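PDB 3OG2: beta-galactosidase from Trichoderma reesei, which probably hydrolyses terminal non-reducing beta-D-galactose residues of beta-D-galactosides, as a family 35 glycoside hydrolase. Local coordinates for residues 46-51 with 74-79; 608-613 with 645-650; 724-729 with 807-812; 888-893 with 951-956. All coordinates share one frame; numbering follows the deposited sequence. Where two conformers were deposited one is given.

The four contacts follow one another along the chain, and none touches another. Contact 1 lies near the molecule's middle, in the TIM barrel, and holds the galactose-binding Tyr76. The others are in the all-beta part that follows: contact 2 where the chain runs beyond the ends of strands 612-615 and 641-643, contact 3 in a three-stranded sheet, and contact 4 in a five-stranded sheet. Centres of contacts 2 and 3 are about 71 Å apart, on opposite sides of the chain's centre, whereas the centre of contact 4 is about 29 Å from that of contact 1 and about 32 Å from that of contact 2. The substrate-binding barrel is thus central to separately built beta domains.

Contact 1: residues 46-51 with 74-79; sequences EVHPFR and SFYVDW
Glu46 and Ser74 pair on adjacent parallel strands of the TIM barrel, 38-47 and 72-76, which helix 58-66 links into a beta-alpha-beta unit. Val47 N donates to Ser74 O at 3.0 Å, the one backbone bond between the two segments. Beside it the Ser74 hydroxyl gives its proton to Glu46 OE1 at 2.6 Å, meeting that oxygen from above the carboxylate plane. The other oxygen, OE2, offers its anti lone pair to His48 NE2 (2.8 Å) almost exactly in the imidazole plane. Arg51 NH1 then donates to His48 ND1, which fixes the ring's rotation from its other nitrogen. Tyr76 lies alongside the imidazole, its ring plane turned 42° from it, with CD2 3.2 Å from His48 NE2; Glu46 OE2 also sits over one face of the phenol. Further on, Phe50 has CG between its backbone N and carbonyl carbon (chi1 55°), a turn that carries the ring across to Asp78, whose CB lies 3.7 Å from the ring centroid, over the face. His48 CB covers the opposite face. Tyr76 is a galactose-binding residue and its hydroxyl bonds to Asn179. Arg114 and Asn320 complete the grip on Glu46, the former by a salt bridge. A buried carboxylate with this many donors is probably stabilised as the anion and, by fixing the His48 ring, is likely to help position the surface beside Tyr76.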
loop_
_atom_site.group_PDB
_atom_site.type_symbol
_atom_site.label_atom_id
_atom_site.label_comp_id
_atom_site.label_asym_id
_atom_site.label_seq_id
_atom_site.Cartn_x
_atom_site.Cartn_y
_atom_site.Cartn_z
ATOM N N GLU A 46 -3.170 -3.347 -4.674
ATOM C CA GLU A 46 -1.971 -3.827 -4.015
ATOM C C GLU A 46 -2.085 -3.677 -2.483
ATOM O O GLU A 46 -2.441 -2.587 -2.008
ATOM C CB GLU A 46 -0.747 -3.000 -4.463
ATOM C CG GLU A 46 0.544 -3.639 -4.022
ATOM C CD GLU A 46 1.133 -4.674 -4.940
ATOM O OE1 GLU A 46 0.565 -4.989 -6.029
ATOM O OE2 GLU A 46 2.221 -5.224 -4.579
ATOM N N VAL A 47 -1.763 -4.770 -1.792
ATOM C CA VAL A 47 -1.749 -4.855 -0.317
ATOM C C VAL A 47 -0.535 -5.677 0.080
ATOM O O VAL A 47 -0.326 -6.722 -0.518
ATOM C CB VAL A 47 -3.014 -5.530 0.222
ATOM C CG1 VAL A 47 -2.943 -5.693 1.752
ATOM C CG2 VAL A 47 -4.274 -4.771 -0.194
ATOM N N HIS A 48 0.221 -5.223 1.065
ATOM C CA HIS A 48 1.435 -5.970 1.448
ATOM C C HIS A 48 1.221 -6.536 2.829
ATOM O O HIS A 48 1.142 -5.791 3.791
ATOM C CB HIS A 48 2.655 -5.067 1.469
ATOM C CG HIS A 48 2.978 -4.574 0.073
ATOM N ND1 HIS A 48 3.824 -3.556 -0.169
ATOM C CD2 HIS A 48 2.523 -5.070 -1.117
ATOM C CE1 HIS A 48 3.872 -3.400 -1.510
ATOM N NE2 HIS A 48 3.092 -4.294 -2.102
ATOM N N PRO A 49 1.065 -7.857 2.966
ATOM C CA PRO A 49 0.684 -8.437 4.271
ATOM C C PRO A 49 1.674 -8.069 5.355
ATOM O O PRO A 49 1.276 -7.882 6.512
ATOM C CB PRO A 49 0.631 -9.941 4.014
ATOM C CG PRO A 49 1.255 -10.177 2.696
ATOM C CD PRO A 49 1.139 -8.883 1.900
ATOM N N PHE A 50 2.963 -7.971 5.012
ATOM C CA PHE A 50 3.938 -7.679 6.057
ATOM C C PHE A 50 3.898 -6.251 6.557
ATOM O O PHE A 50 4.565 -5.970 7.565
ATOM C CB PHE A 50 5.349 -8.041 5.520
ATOM C CG PHE A 50 5.686 -7.349 4.215
ATOM C CD1 PHE A 50 6.213 -6.059 4.221
ATOM C CD2 PHE A 50 5.470 -8.022 2.998
ATOM C CE1 PHE A 50 6.512 -5.381 3.037
ATOM C CE2 PHE A 50 5.749 -7.319 1.829
ATOM C CZ PHE A 50 6.245 -6.025 1.827
ATOM N N ARG A 51 3.145 -5.375 5.901
ATOM C CA ARG A 51 2.998 -3.982 6.369
ATOM C C ARG A 51 1.776 -3.792 7.282
ATOM O O ARG A 51 1.522 -2.679 7.737
ATOM C CB ARG A 51 2.910 -3.053 5.174
ATOM C CG ARG A 51 4.357 -2.775 4.657
ATOM C CD ARG A 51 4.358 -2.052 3.326
ATOM N NE ARG A 51 5.601 -1.288 3.120
ATOM C CZ ARG A 51 6.277 -1.217 1.989
ATOM N NH1 ARG A 51 5.988 -1.923 0.896
ATOM N NH2 ARG A 51 7.322 -0.395 2.013
ATOM N N SER A 74 -3.141 -7.859 -5.245
ATOM C CA SER A 74 -1.756 -8.202 -5.541
ATOM C C SER A 74 -0.894 -7.960 -4.323
ATOM O O SER A 74 -1.072 -6.945 -3.670
ATOM C CB SER A 74 -1.327 -7.285 -6.705
ATOM O OG SER A 74 0.065 -7.413 -6.975
ATOM N N PHE A 75 0.018 -8.909 -4.024
ATOM C CA PHE A 75 0.806 -8.746 -2.810
ATOM C C PHE A 75 2.243 -9.159 -3.042
ATOM O O PHE A 75 2.524 -10.105 -3.778
ATOM C CB PHE A 75 0.230 -9.550 -1.655
ATOM C CG PHE A 75 0.307 -11.069 -1.797
ATOM C CD1 PHE A 75 -0.618 -11.795 -2.558
ATOM C CD2 PHE A 75 1.343 -11.764 -1.163
ATOM C CE1 PHE A 75 -0.516 -13.194 -2.647
ATOM C CE2 PHE A 75 1.419 -13.157 -1.245
ATOM C CZ PHE A 75 0.493 -13.865 -1.986
ATOM N N TYR A 76 3.143 -8.467 -2.348
ATOM C CA TYR A 76 4.536 -8.873 -2.253
ATOM C C TYR A 76 4.711 -9.757 -1.025
ATOM O O TYR A 76 3.941 -9.645 -0.041
ATOM C CB TYR A 76 5.447 -7.648 -2.112
ATOM C CG TYR A 76 5.772 -6.908 -3.392
ATOM C CD1 TYR A 76 6.122 -7.560 -4.594
ATOM C CD2 TYR A 76 5.813 -5.506 -3.331
ATOM C CE1 TYR A 76 6.454 -6.794 -5.730
ATOM C CE2 TYR A 76 6.144 -4.766 -4.455
ATOM C CZ TYR A 76 6.460 -5.420 -5.637
ATOM O OH TYR A 76 6.761 -4.637 -6.719
ATOM N N VAL A 77 5.796 -10.534 -1.062
ATOM C CA VAL A 77 6.350 -11.173 0.145
ATOM C C VAL A 77 7.753 -10.632 0.324
ATOM O O VAL A 77 8.482 -10.514 -0.692
ATOM C CB VAL A 77 6.376 -12.700 0.034
ATOM C CG1 VAL A 77 6.894 -13.283 1.347
ATOM C CG2 VAL A 77 5.023 -13.260 -0.357
ATOM N N ASP A 78 8.138 -10.267 1.548
ATOM C CA ASP A 78 9.448 -9.677 1.817
ATOM C C ASP A 78 10.374 -10.733 2.388
ATOM O O ASP A 78 10.271 -11.122 3.573
ATOM C CB ASP A 78 9.233 -8.502 2.791
ATOM C CG ASP A 78 10.491 -7.756 3.085
ATOM O OD1 ASP A 78 11.605 -8.112 2.661
ATOM O OD2 ASP A 78 10.381 -6.689 3.809
ATOM N N TRP A 79 11.313 -11.190 1.554
ATOM C CA TRP A 79 12.247 -12.262 1.930
ATOM C C TRP A 79 13.001 -11.885 3.203
ATOM O O TRP A 79 13.220 -12.754 4.071
ATOM C CB TRP A 79 13.189 -12.448 0.716
ATOM C CG TRP A 79 14.311 -13.414 0.876
ATOM C CD1 TRP A 79 14.547 -14.382 1.852
ATOM C CD2 TRP A 79 15.422 -13.511 -0.035
ATOM N NE1 TRP A 79 15.716 -15.039 1.584
ATOM C CE2 TRP A 79 16.278 -14.528 0.435
ATOM C CE3 TRP A 79 15.768 -12.828 -1.196
ATOM C CZ2 TRP A 79 17.451 -14.876 -0.217
ATOM C CZ3 TRP A 79 16.926 -13.160 -1.855
ATOM C CH2 TRP A 79 17.757 -14.179 -1.355
#

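Contact 2: residues 608-613 with 645-650; sequences VTTPLE and PAIEIP
Ile647 packs against Thr609 and Thr610 where two chain segments run on, antiparallel, beyond the sheet pairing of strands 612-615 and 641-643 in an all-beta domain. The tight part is made by the two arms that leave Ile647 CB: CD1, at the end of the longer one, approaches Thr610 O to 3.5 Å and Thr610 N to 3.6 Å, lying against the peptide backbone, while the short one, CG2, meets Thr609 CG2 at 3.9 Å. With CG1 beside its own backbone N (chi1 -57°), Ile647 sends these two methyls to successive threonines, a reach that suits a beta-branched residue. Thr610 CG2 lies 4.1 Å from Ile647 CD1, while OG1 donates to Pro611 O, in the carbonyl plane, at 2.8 Å. Putting an alanine here would probably leave Pro611 O without this donor and Ile647 CD1 without a methyl beside it. A wider apolar contact, on the buried Leu612, sets its CG 4.3 Å from Pro645 CG. The solvent side is looser: Val608 is exposed, beside an N-acetylglucosamine. Proline at 645 has no N-H to offer a neighbouring strand. One water joins the backbones, donating to both Thr610 O and Pro645 O, each at 2.8 Å.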
loop_
_atom_site.group_PDB
_atom_site.type_symbol
_atom_site.label_atom_id
_atom_site.label_comp_id
_atom_site.label_asym_id
_atom_site.label_seq_id
_atom_site.Cartn_x
_atom_site.Cartn_y
_atom_site.Cartn_z
ATOM N N VAL A 608 -21.154 8.603 9.822
ATOM C CA VAL A 608 -22.076 9.709 9.998
ATOM C C VAL A 608 -23.465 9.086 9.954
ATOM O O VAL A 608 -23.712 7.971 9.468
ATOM C CB VAL A 608 -21.972 10.782 8.915
ATOM C CG1 VAL A 608 -20.620 11.427 8.969
ATOM C CG2 VAL A 608 -22.279 10.202 7.534
ATOM N N THR A 609 -24.472 9.816 10.439
ATOM C CA THR A 609 -25.814 9.206 10.342
ATOM C C THR A 609 -26.236 9.246 8.884
ATOM O O THR A 609 -25.903 10.106 8.059
ATOM C CB THR A 609 -26.784 9.887 11.291
ATOM O OG1 THR A 609 -26.794 11.217 10.837
ATOM C CG2 THR A 609 -26.243 9.829 12.707
ATOM N N THR A 610 -27.029 8.234 8.504
ATOM C CA THR A 610 -27.568 8.074 7.157
ATOM C C THR A 610 -28.686 7.058 7.203
ATOM O O THR A 610 -28.565 6.131 8.000
ATOM C CB THR A 610 -26.450 7.616 6.201
ATOM O OG1 THR A 610 -27.002 7.393 4.898
ATOM C CG2 THR A 610 -25.827 6.296 6.676
ATOM N N PRO A 611 -29.682 7.159 6.351
ATOM C CA PRO A 611 -30.560 6.029 6.121
ATOM C C PRO A 611 -29.843 5.023 5.245
ATOM O O PRO A 611 -28.780 5.286 4.671
ATOM C CB PRO A 611 -31.761 6.595 5.335
ATOM C CG PRO A 611 -31.306 7.927 4.854
ATOM C CD PRO A 611 -30.060 8.336 5.535
ATOM N N LEU A 612 -30.417 3.854 5.112
ATOM C CA LEU A 612 -29.969 2.854 4.142
ATOM C C LEU A 612 -31.172 2.544 3.262
ATOM O O LEU A 612 -32.232 2.224 3.787
ATOM C CB LEU A 612 -29.555 1.521 4.766
ATOM C CG LEU A 612 -28.228 1.391 5.447
ATOM C CD1 LEU A 612 -28.049 -0.068 5.854
ATOM C CD2 LEU A 612 -27.093 1.905 4.548
ATOM N N GLU A 613 -30.958 2.599 1.953
ATOM C CA GLU A 613 -31.986 2.221 0.996
ATOM C C GLU A 613 -31.511 0.961 0.265
ATOM O O GLU A 613 -30.413 0.932 -0.255
ATOM C CB GLU A 613 -32.255 3.340 0.006
ATOM C CG GLU A 613 -33.263 2.977 -1.093
ATOM C CD GLU A 613 -33.344 4.123 -2.096
ATOM O OE1 GLU A 613 -32.299 4.702 -2.525
ATOM O OE2 GLU A 613 -34.462 4.499 -2.545
ATOM N N PRO A 645 -31.112 2.452 10.541
ATOM C CA PRO A 645 -30.369 1.812 11.635
ATOM C C PRO A 645 -29.913 2.850 12.650
ATOM O O PRO A 645 -29.606 4.029 12.373
ATOM C CB PRO A 645 -29.168 1.163 10.945
ATOM C CG PRO A 645 -29.083 1.818 9.611
ATOM C CD PRO A 645 -30.466 2.278 9.231
ATOM N N ALA A 646 -29.822 2.387 13.898
ATOM C CA ALA A 646 -29.283 3.199 14.988
ATOM C C ALA A 646 -27.844 3.540 14.663
ATOM O O ALA A 646 -27.062 2.655 14.308
ATOM C CB ALA A 646 -29.346 2.445 16.318
ATOM N N ILE A 647 -27.497 4.802 14.734
ATOM C CA ILE A 647 -26.116 5.250 14.557
ATOM C C ILE A 647 -25.815 6.284 15.631
ATOM O O ILE A 647 -26.286 7.407 15.537
ATOM C CB ILE A 647 -25.861 5.839 13.145
ATOM C CG1 ILE A 647 -26.216 4.822 12.051
ATOM C CG2 ILE A 647 -24.439 6.396 13.026
ATOM C CD1 ILE A 647 -26.396 5.468 10.702
ATOM N N GLU A 648 -25.088 5.904 16.649
ATOM C CA GLU A 648 -24.624 6.859 17.651
ATOM C C GLU A 648 -23.120 6.981 17.454
ATOM O O GLU A 648 -22.430 5.940 17.430
ATOM C CB GLU A 648 -24.940 6.317 19.030
ATOM C CG GLU A 648 -26.415 5.930 19.193
ATOM C CD GLU A 648 -27.070 7.076 19.959
ATOM O OE1 GLU A 648 -27.601 6.843 21.068
ATOM O OE2 GLU A 648 -26.959 8.164 19.344
ATOM N N ILE A 649 -22.601 8.190 17.293
ATOM C CA ILE A 649 -21.137 8.382 17.203
ATOM C C ILE A 649 -20.709 9.016 18.525
ATOM O O ILE A 649 -21.074 10.177 18.805
ATOM C CB ILE A 649 -20.775 9.258 15.997
ATOM C CG1 ILE A 649 -21.346 8.703 14.679
ATOM C CG2 ILE A 649 -19.268 9.523 15.884
ATOM C CD1 ILE A 649 -20.855 7.317 14.307
ATOM N N PRO A 650 -20.033 8.286 19.401
ATOM C CA PRO A 650 -19.763 8.819 20.745
ATOM C C PRO A 650 -18.564 9.741 20.740
ATOM O O PRO A 650 -17.759 9.703 19.820
ATOM C CB PRO A 650 -19.449 7.554 21.555
ATOM C CG PRO A 650 -18.808 6.643 20.521
ATOM C CD PRO A 650 -19.536 6.893 19.220
HETATM O O HOH W 1 -30.210 5.572 10.142
#

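Contact 3: residues 724-729 with 807-812; sequences ARQQLF and YALTSS
The Phe729 ring turns an edge to Ala808, with CD2 3.9 Å from Ala808 N near the ring plane; the side chains of Asn762 and Ser764 on the neighbouring strand also touch it. Phe729 CB meets Ala808 CB, and alanine, with nothing beyond CB, lets the ring lie with its edge against the Ala808 backbone. Tyr807 sends its ring away from Phe729 to Trp821, where the ring planes are about 65° apart and the hydroxyl bonds to the indole NE1; its CA and CB stay near, CA 3.1 Å from Phe729 O. The third flat group, the amide of Gln726, brings NE2 to 3.8 Å from Leu809 CD2 on the other face of the sheet. Its OE1 is held by backbone N-H groups of Arg722 and Thr723. Strands 726-733 and 803-811 run antiparallel, the middle and one outer member of a three-stranded sheet, and Gln726 and Leu809 reach Phe719 of strand 713-720 in a second sheet, as the layers of a beta sandwich do. Two hydrogen-bonded pairs knit them: Gln727 N to Thr810 O at 2.8 Å with its return bond, and Phe729 N to Ala808 O at 2.8 Å with its own. Between them, on the buried side, Leu728 CB lies 4.1 Å from Leu809 CD1. On the face carrying Gln727 and Thr810, whose polar side chains suit contact with solvent, a water donates to Gln727 O (3.0 Å) and bonds to Thr810 OG1.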
loop_
_atom_site.group_PDB
_atom_site.type_symbol
_atom_site.label_atom_id
_atom_site.label_comp_id
_atom_site.label_asym_id
_atom_site.label_seq_id
_atom_site.Cartn_x
_atom_site.Cartn_y
_atom_site.Cartn_z
ATOM N N ALA A 724 49.149 14.453 23.049
ATOM C CA ALA A 724 48.036 14.992 23.817
ATOM C C ALA A 724 46.884 15.437 22.926
ATOM O O ALA A 724 45.745 15.444 23.360
ATOM C CB ALA A 724 48.558 16.141 24.657
ATOM N N ARG A 725 47.190 15.825 21.692
ATOM C CA ARG A 725 46.130 16.150 20.759
ATOM C C ARG A 725 46.236 15.226 19.559
ATOM O O ARG A 725 47.353 15.053 19.035
ATOM C CB ARG A 725 46.277 17.615 20.293
ATOM C CG ARG A 725 45.154 18.017 19.349
ATOM C CD ARG A 725 45.177 19.517 19.072
ATOM N NE ARG A 725 44.645 20.283 20.225
ATOM C CZ ARG A 725 44.520 21.600 20.221
ATOM N NH1 ARG A 725 44.899 22.307 19.155
ATOM N NH2 ARG A 725 44.009 22.190 21.323
ATOM N N GLN A 726 45.097 14.640 19.138
ATOM C CA GLN A 726 45.055 13.755 17.981
ATOM C C GLN A 726 43.909 14.225 17.097
ATOM O O GLN A 726 43.007 14.886 17.605
ATOM C CB GLN A 726 44.911 12.305 18.446
ATOM C CG GLN A 726 46.204 11.950 19.224
ATOM C CD GLN A 726 46.406 10.501 19.494
ATOM O OE1 GLN A 726 47.487 10.062 19.864
ATOM N NE2 GLN A 726 45.361 9.692 19.277
ATOM N N GLN A 727 44.003 13.846 15.825
ATOM C CA GLN A 727 43.000 14.250 14.876
ATOM C C GLN A 727 42.322 12.970 14.384
ATOM O O GLN A 727 42.994 12.041 13.954
ATOM C CB GLN A 727 43.640 15.002 13.713
ATOM C CG GLN A 727 44.343 16.303 14.149
ATOM C CD GLN A 727 43.514 17.338 14.855
ATOM O OE1 GLN A 727 44.098 18.136 15.643
ATOM N NE2 GLN A 727 42.198 17.377 14.614
ATOM N N LEU A 728 41.002 12.972 14.452
ATOM C CA LEU A 728 40.225 11.832 13.999
ATOM C C LEU A 728 39.383 12.194 12.779
ATOM O O LEU A 728 38.653 13.193 12.773
ATOM C CB LEU A 728 39.259 11.434 15.140
ATOM C CG LEU A 728 38.271 10.328 14.778
ATOM C CD1 LEU A 728 39.032 9.028 14.537
ATOM C CD2 LEU A 728 37.265 10.232 15.937
ATOM N N PHE A 729 39.468 11.387 11.754
ATOM C CA PHE A 729 38.657 11.470 10.545
ATOM C C PHE A 729 37.760 10.268 10.625
ATOM O O PHE A 729 38.289 9.151 10.841
ATOM C CB PHE A 729 39.537 11.410 9.275
ATOM C CG PHE A 729 38.715 11.082 8.048
ATOM C CD1 PHE A 729 37.819 12.029 7.574
ATOM C CD2 PHE A 729 38.860 9.861 7.408
ATOM C CE1 PHE A 729 37.068 11.743 6.457
ATOM C CE2 PHE A 729 38.117 9.572 6.276
ATOM C CZ PHE A 729 37.235 10.531 5.797
ATOM N N TYR A 807 38.374 5.624 8.313
ATOM C CA TYR A 807 38.787 6.475 9.415
ATOM C C TYR A 807 40.294 6.683 9.342
ATOM O O TYR A 807 41.011 5.925 8.727
ATOM C CB TYR A 807 38.421 5.849 10.768
ATOM C CG TYR A 807 39.142 4.574 11.105
ATOM C CD1 TYR A 807 40.380 4.562 11.793
ATOM C CD2 TYR A 807 38.602 3.344 10.750
ATOM C CE1 TYR A 807 41.059 3.409 12.101
ATOM C CE2 TYR A 807 39.255 2.158 11.059
ATOM C CZ TYR A 807 40.463 2.209 11.713
ATOM O OH TYR A 807 41.079 1.032 12.032
ATOM N N ALA A 808 40.726 7.679 10.097
ATOM C CA ALA A 808 42.168 7.894 10.233
ATOM C C ALA A 808 42.336 8.604 11.579
ATOM O O ALA A 808 41.633 9.592 11.844
ATOM C CB ALA A 808 42.748 8.753 9.131
ATOM N N LEU A 809 43.222 8.124 12.388
ATOM C CA LEU A 809 43.526 8.779 13.670
ATOM C C LEU A 809 45.008 9.127 13.614
ATOM O O LEU A 809 45.837 8.223 13.407
ATOM C CB LEU A 809 43.241 7.805 14.809
ATOM C CG LEU A 809 43.495 8.418 16.204
ATOM C CD1 LEU A 809 42.650 9.657 16.475
ATOM C CD2 LEU A 809 43.211 7.357 17.269
ATOM N N THR A 810 45.351 10.392 13.791
ATOM C CA THR A 810 46.733 10.807 13.621
ATOM C C THR A 810 47.170 11.598 14.862
ATOM O O THR A 810 46.373 12.332 15.461
ATOM C CB THR A 810 46.945 11.655 12.341
ATOM O OG1 THR A 810 45.934 12.682 12.334
ATOM C CG2 THR A 810 46.795 10.867 11.045
ATOM N N SER A 811 48.448 11.401 15.208
ATOM C CA SER A 811 49.017 12.178 16.273
ATOM C C SER A 811 49.349 13.577 15.758
ATOM O O SER A 811 49.277 13.880 14.550
ATOM C CB SER A 811 50.311 11.535 16.801
ATOM O OG SER A 811 51.377 11.925 15.922
ATOM N N SER A 812 49.739 14.414 16.730
ATOM C CA SER A 812 50.015 15.814 16.330
ATOM C C SER A 812 51.294 15.903 15.531
ATOM O O SER A 812 51.603 17.002 15.076
ATOM C CB SER A 812 50.058 16.717 17.566
ATOM O OG SER A 812 50.995 16.258 18.519
HETATM O O HOH W 2 49.975 17.220 20.973
HETATM O O HOH W 3 43.317 12.085 10.983
#

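Contact 4: residues 888-893 with 951-956; sequences AAKLPL and NGDNWI
Lys890 and Trp955 face each other in a non-hydrogen-bonded pair of antiparallel strands, flanked by backbone bonds. Ala889 and Ile956 exchange two of these, Ile956 N to Ala889 O being nearly straight at 178°. Leu891 N donates to Asn954 O at 2.7 Å, and Leu893 N to Gly952 O; the return bond from Gly952 N is weak. A side chain adds to this ladder: Asn954, with CG beside its backbone N (chi1 -62°), swings ND2 onto Leu891 O at 3.1 Å, giving this oxygen two donors from one residue. Asparagine suits the place, its OD1 being bonded by Asp949 N and Asn924 ND2. The one charged contact is a long salt bridge from Lys890 NZ to Asp953 OD2 (3.5 Å). The CH-pi contact is Lys890 CB over the six-membered ring of Trp955, 4.1 Å from its centroid, and Lys890 CE passes Trp955 CZ2 at 3.9 Å. A serine in place of Trp955 would probably uncover this arm and leave the ammonium end freer to turn from Asp953. Ala888 CB lies at the indole edge. Leu891 CD2 packs on Ile956 CG1 (3.7 Å, in one of two Ile956 conformers). Strand 883-894 runs between 663-666 and 953-962 in a five-stranded antiparallel sheet; Leu893 and Ile956 on its buried face meet Leu904 and Phe906 of strand 900-908, while Trp955 on the other face touches Pro857.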
loop_
_atom_site.group_PDB
_atom_site.type_symbol
_atom_site.label_atom_id
_atom_site.label_comp_id
_atom_site.label_asym_id
_atom_site.label_seq_id
_atom_site.Cartn_x
_atom_site.Cartn_y
_atom_site.Cartn_z
ATOM N N ALA A 888 9.622 4.318 29.203
ATOM C CA ALA A 888 8.554 3.343 29.077
ATOM C C ALA A 888 7.386 3.722 29.997
ATOM O O ALA A 888 7.601 4.224 31.097
ATOM C CB ALA A 888 8.992 1.922 29.432
ATOM N N ALA A 889 6.167 3.418 29.539
ATOM C CA ALA A 889 5.000 3.704 30.396
ATOM C C ALA A 889 3.898 2.728 30.071
ATOM O O ALA A 889 3.776 2.299 28.910
ATOM C CB ALA A 889 4.517 5.137 30.243
ATOM N N LYS A 890 3.080 2.388 31.047
ATOM C CA LYS A 890 1.900 1.617 30.815
ATOM C C LYS A 890 0.773 2.550 30.359
ATOM O O LYS A 890 0.533 3.602 30.924
ATOM C CB LYS A 890 1.481 0.928 32.137
ATOM C CG LYS A 890 0.305 -0.018 31.931
ATOM C CD LYS A 890 -0.102 -0.626 33.286
ATOM C CE LYS A 890 0.560 -1.948 33.562
ATOM N NZ LYS A 890 0.274 -2.395 34.973
ATOM N N LEU A 891 0.078 2.126 29.301
ATOM C CA LEU A 891 -1.044 2.866 28.739
ATOM C C LEU A 891 -2.249 1.955 28.768
ATOM O O LEU A 891 -2.410 1.138 27.889
ATOM C CB LEU A 891 -0.718 3.310 27.304
ATOM C CG LEU A 891 -1.869 3.915 26.484
ATOM C CD1 LEU A 891 -2.447 5.161 27.105
ATOM C CD2 LEU A 891 -1.368 4.145 25.036
ATOM N N PRO A 892 -3.119 2.065 29.761
ATOM C CA PRO A 892 -4.358 1.296 29.754
ATOM C C PRO A 892 -5.325 1.914 28.753
ATOM O O PRO A 892 -5.443 3.129 28.714
ATOM C CB PRO A 892 -4.904 1.441 31.175
ATOM C CG PRO A 892 -3.808 2.064 31.936
ATOM C CD PRO A 892 -3.005 2.901 30.964
ATOM N N LEU A 893 -6.015 1.104 27.985
ATOM C CA LEU A 893 -7.061 1.610 27.100
ATOM C C LEU A 893 -8.331 0.852 27.372
ATOM O O LEU A 893 -8.266 -0.351 27.670
ATOM C CB LEU A 893 -6.715 1.372 25.621
ATOM C CG LEU A 893 -5.590 2.255 25.092
ATOM C CD1 LEU A 893 -5.271 1.866 23.643
ATOM C CD2 LEU A 893 -5.930 3.733 25.227
ATOM N N ASN A 951 -8.687 -2.855 25.199
ATOM C CA ASN A 951 -9.402 -3.185 26.459
ATOM C C ASN A 951 -8.423 -3.860 27.380
ATOM O O ASN A 951 -8.559 -4.949 27.922
ATOM C CB ASN A 951 -10.642 -4.036 26.131
ATOM C CG ASN A 951 -11.727 -3.151 25.521
ATOM O OD1 ASN A 951 -12.012 -3.167 24.299
ATOM N ND2 ASN A 951 -12.371 -2.338 26.388
ATOM N N GLY A 952 -7.298 -3.185 27.614
ATOM C CA GLY A 952 -6.287 -3.801 28.475
ATOM C C GLY A 952 -5.064 -2.905 28.554
ATOM O O GLY A 952 -5.105 -1.747 28.123
ATOM N N ASP A 953 -3.994 -3.411 29.152
ATOM C CA ASP A 953 -2.760 -2.690 29.371
ATOM C C ASP A 953 -1.918 -2.748 28.112
ATOM O O ASP A 953 -1.813 -3.775 27.434
ATOM C CB ASP A 953 -1.965 -3.319 30.523
ATOM C CG ASP A 953 -2.558 -2.992 31.877
ATOM O OD1 ASP A 953 -3.384 -2.041 31.946
ATOM O OD2 ASP A 953 -2.224 -3.650 32.873
ATOM N N ASN A 954 -1.330 -1.639 27.783
ATOM C CA ASN A 954 -0.333 -1.544 26.717
ATOM C C ASN A 954 0.946 -0.994 27.332
ATOM O O ASN A 954 0.874 -0.322 28.375
ATOM C CB ASN A 954 -0.825 -0.581 25.642
ATOM C CG ASN A 954 -2.100 -1.090 25.011
ATOM O OD1 ASN A 954 -2.040 -1.928 24.095
ATOM N ND2 ASN A 954 -3.230 -0.605 25.491
ATOM N N TRP A 955 2.062 -1.264 26.683
ATOM C CA TRP A 955 3.357 -0.666 27.077
ATOM C C TRP A 955 3.805 0.192 25.919
ATOM O O TRP A 955 3.850 -0.323 24.771
ATOM C CB TRP A 955 4.338 -1.821 27.333
ATOM C CG TRP A 955 4.060 -2.219 28.782
ATOM C CD1 TRP A 955 3.219 -3.250 29.157
ATOM C CD2 TRP A 955 4.566 -1.588 29.962
ATOM N NE1 TRP A 955 3.212 -3.284 30.527
ATOM C CE2 TRP A 955 4.017 -2.295 31.047
ATOM C CE3 TRP A 955 5.425 -0.517 30.240
ATOM C CZ2 TRP A 955 4.311 -1.951 32.381
ATOM C CZ3 TRP A 955 5.725 -0.167 31.566
ATOM C CH2 TRP A 955 5.160 -0.896 32.639
ATOM N N ILE A 956 4.104 1.449 26.180
ATOM C CA ILE A 956 4.560 2.411 25.189
ATOM C C ILE A 956 5.992 2.838 25.495
ATOM O O ILE A 956 6.327 3.140 26.641
ATOM C CB ILE A 956 3.658 3.655 25.132
ATOM C CG1 ILE A 956 2.253 3.385 24.588
ATOM C CG2 ILE A 956 4.333 4.769 24.346
ATOM C CD1 ILE A 956 2.242 2.795 23.195
#